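Local coordinates for protein unsaturated glucuronyl hydrolase (Streptococcus agalactiae, PDB 2ZZR) that hydrolyses unsaturated hyaluronan, chondroitin and heparin disaccharides, releasing the unsaturated uronic acid from their non-reducing end, at residues D111-G116 with L176-L181. Sequence-based numbering, arbitrary orientation.
Sequences DHHDLG and LLNIQL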
loop_
_atom_site.group_PDB
_atom_site.type_symbol
_atom_site.label_atom_id
_atom_site.label_comp_id
_atom_site.label_asym_id
_atom_site.label_seq_id
_atom_site.Cartn_x
_atom_site.Cartn_y
_atom_site.Cartn_z
ATOM N N ASP A 111 -10.392 12.772 -9.971
ATOM C CA ASP A 111 -9.608 12.891 -11.205
ATOM C C ASP A 111 -8.137 12.605 -10.946
ATOM O O ASP A 111 -7.276 13.484 -11.026
ATOM C CB ASP A 111 -9.832 14.256 -11.854
ATOM C CG ASP A 111 -11.285 14.516 -12.122
ATOM O OD1 ASP A 111 -11.815 15.513 -11.582
ATOM O OD2 ASP A 111 -11.913 13.691 -12.828
ATOM N N HIS A 112 -7.877 11.343 -10.611
ATOM C CA HIS A 112 -6.552 10.859 -10.274
ATOM C C HIS A 112 -6.618 9.328 -10.357
ATOM O O HIS A 112 -7.660 8.765 -10.713
ATOM C CB HIS A 112 -6.136 11.339 -8.877
ATOM C CG HIS A 112 -7.119 10.992 -7.803
ATOM N ND1 HIS A 112 -7.939 11.927 -7.207
ATOM C CD2 HIS A 112 -7.428 9.804 -7.233
ATOM C CE1 HIS A 112 -8.701 11.332 -6.306
ATOM N NE2 HIS A 112 -8.414 10.042 -6.304
ATOM N N HIS A 113 -5.514 8.666 -10.040
ATOM C CA HIS A 113 -5.406 7.222 -10.216
ATOM C C HIS A 113 -5.577 6.455 -8.901
ATOM O O HIS A 113 -5.387 5.235 -8.865
ATOM C CB HIS A 113 -4.039 6.887 -10.816
ATOM C CG HIS A 113 -2.897 7.227 -9.913
ATOM N ND1 HIS A 113 -2.446 8.519 -9.738
ATOM C CD2 HIS A 113 -2.145 6.451 -9.096
ATOM C CE1 HIS A 113 -1.444 8.518 -8.876
ATOM N NE2 HIS A 113 -1.240 7.276 -8.474
ATOM N N ASP A 114 -5.922 7.166 -7.824
ATOM C CA ASP A 114 -6.011 6.549 -6.493
ATOM C C ASP A 114 -7.389 5.966 -6.153
ATOM O O ASP A 114 -7.754 5.852 -4.975
ATOM C CB ASP A 114 -5.525 7.525 -5.410
ATOM C CG ASP A 114 -4.033 7.792 -5.494
ATOM O OD1 ASP A 114 -3.256 6.836 -5.696
ATOM O OD2 ASP A 114 -3.635 8.966 -5.350
ATOM N N LEU A 115 -8.129 5.572 -7.189
ATOM C CA LEU A 115 -9.458 4.961 -7.031
ATOM C C LEU A 115 -9.403 3.651 -6.236
ATOM O O LEU A 115 -10.324 3.338 -5.474
ATOM C CB LEU A 115 -10.118 4.729 -8.399
ATOM C CG LEU A 115 -10.910 5.872 -9.060
ATOM C CD1 LEU A 115 -12.144 6.239 -8.242
ATOM C CD2 LEU A 115 -10.048 7.101 -9.297
ATOM N N GLY A 116 -8.316 2.903 -6.411
ATOM C CA GLY A 116 -8.110 1.648 -5.693
ATOM C C GLY A 116 -7.866 1.854 -4.211
ATOM O O GLY A 116 -8.504 1.208 -3.381
ATOM N N LEU A 176 0.455 0.703 -8.880
ATOM C CA LEU A 176 0.505 -0.762 -8.764
ATOM C C LEU A 176 -0.540 -1.301 -7.782
ATOM O O LEU A 176 -1.078 -2.391 -7.986
ATOM C CB LEU A 176 1.901 -1.235 -8.353
ATOM C CG LEU A 176 3.009 -1.121 -9.414
ATOM C CD1 LEU A 176 4.306 -1.648 -8.845
ATOM C CD2 LEU A 176 2.642 -1.876 -10.687
ATOM N N LEU A 177 -0.818 -0.542 -6.724
ATOM C CA LEU A 177 -1.848 -0.938 -5.746
ATOM C C LEU A 177 -3.258 -0.660 -6.250
ATOM O O LEU A 177 -4.228 -1.275 -5.786
ATOM C CB LEU A 177 -1.641 -0.218 -4.410
ATOM C CG LEU A 177 -0.719 -0.806 -3.335
ATOM C CD1 LEU A 177 -1.387 -1.967 -2.613
ATOM C CD2 LEU A 177 0.660 -1.192 -3.891
ATOM N N ASN A 178 -3.369 0.277 -7.191
ATOM C CA ASN A 178 -4.668 0.725 -7.687
ATOM C C ASN A 178 -5.226 -0.097 -8.851
ATOM O O ASN A 178 -6.428 -0.077 -9.113
ATOM C CB ASN A 178 -4.604 2.218 -8.016
ATOM C CG ASN A 178 -4.518 3.067 -6.763
ATOM O OD1 ASN A 178 -5.534 3.401 -6.162
ATOM N ND2 ASN A 178 -3.299 3.399 -6.346
ATOM N N ILE A 179 -4.362 -0.854 -9.524
ATOM C CA ILE A 179 -4.827 -1.730 -10.608
ATOM C C ILE A 179 -5.509 -3.003 -10.072
ATOM O O ILE A 179 -6.138 -3.741 -10.824
ATOM C CB ILE A 179 -3.704 -2.095 -11.627
ATOM C CG1 ILE A 179 -2.597 -2.935 -10.978
ATOM C CG2 ILE A 179 -3.139 -0.823 -12.277
ATOM C CD1 ILE A 179 -1.547 -3.492 -11.969
ATOM N N GLN A 180 -5.394 -3.251 -8.773
ATOM C CA GLN A 180 -6.064 -4.415 -8.182
ATOM C C GLN A 180 -7.577 -4.271 -8.347
ATOM O O GLN A 180 -8.287 -5.253 -8.610
ATOM C CB GLN A 180 -5.658 -4.608 -6.715
ATOM C CG GLN A 180 -4.129 -4.677 -6.483
ATOM C CD GLN A 180 -3.377 -5.547 -7.497
ATOM O OE1 GLN A 180 -2.371 -5.121 -8.074
ATOM N NE2 GLN A 180 -3.849 -6.764 -7.702
ATOM N N LEU A 181 -8.044 -3.029 -8.240
ATOM C CA LEU A 181 -9.437 -2.667 -8.502
ATOM C C LEU A 181 -9.876 -3.132 -9.887
ATOM O O LEU A 181 -10.999 -3.617 -10.066
ATOM C CB LEU A 181 -9.600 -1.142 -8.370
ATOM C CG LEU A 181 -10.913 -0.471 -8.790
ATOM C CD1 LEU A 181 -12.075 -1.015 -7.961
ATOM C CD2 LEU A 181 -10.786 1.034 -8.633
#
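With CG of N178 anti to its own carbonyl carbon (chi1 -71°), the amide is carried across to the segment 113-116, where the loop passes into helix 115-130; the same kind of rotation in D114 (chi1 -68°) swings its carboxylate beside that amide. The two side chains cross at a slant, carboxylate and amide planes 48° apart, and D114 OD1 stands 3.5 Å from N178 ND2. N178 OD1 reaches the first turn of helix 115-130, lying 2.8 Å from G116 N and accepting a hydrogen bond from F117 N. An asparagine oxygen thus sits over the start of that helix, where D114 holds the N-cap position without making a capping bond itself. N178 ND2 donates to the carbonyl O of D174; together with the F117 N bond this fixes which way round the amide lies. H113 O packs against the amide carbon, 3.1 Å from N178 CG. The H113 ring has D114 CG over one face, offset toward the rim, while its NE2 is hydrogen-bonded to D174 OD2. G116, lacking a side chain, lets the backbones close to 4.1 Å between its CA and that of N178. Beside G116, L181 CD2 lies 3.8 Å from L115 CB; helix 133-147 touches both leucines. The carboxylates of D114, the probable nucleophile, and D174, the probable proton donor, lie close together. This buried join between the start of helix 115-130 and the segment 176-181 belongs to the alpha/alpha barrel of a family 88 glycoside hydrolase, consistent with H113 and N178 acting as second-shell residues that position the acidic pair.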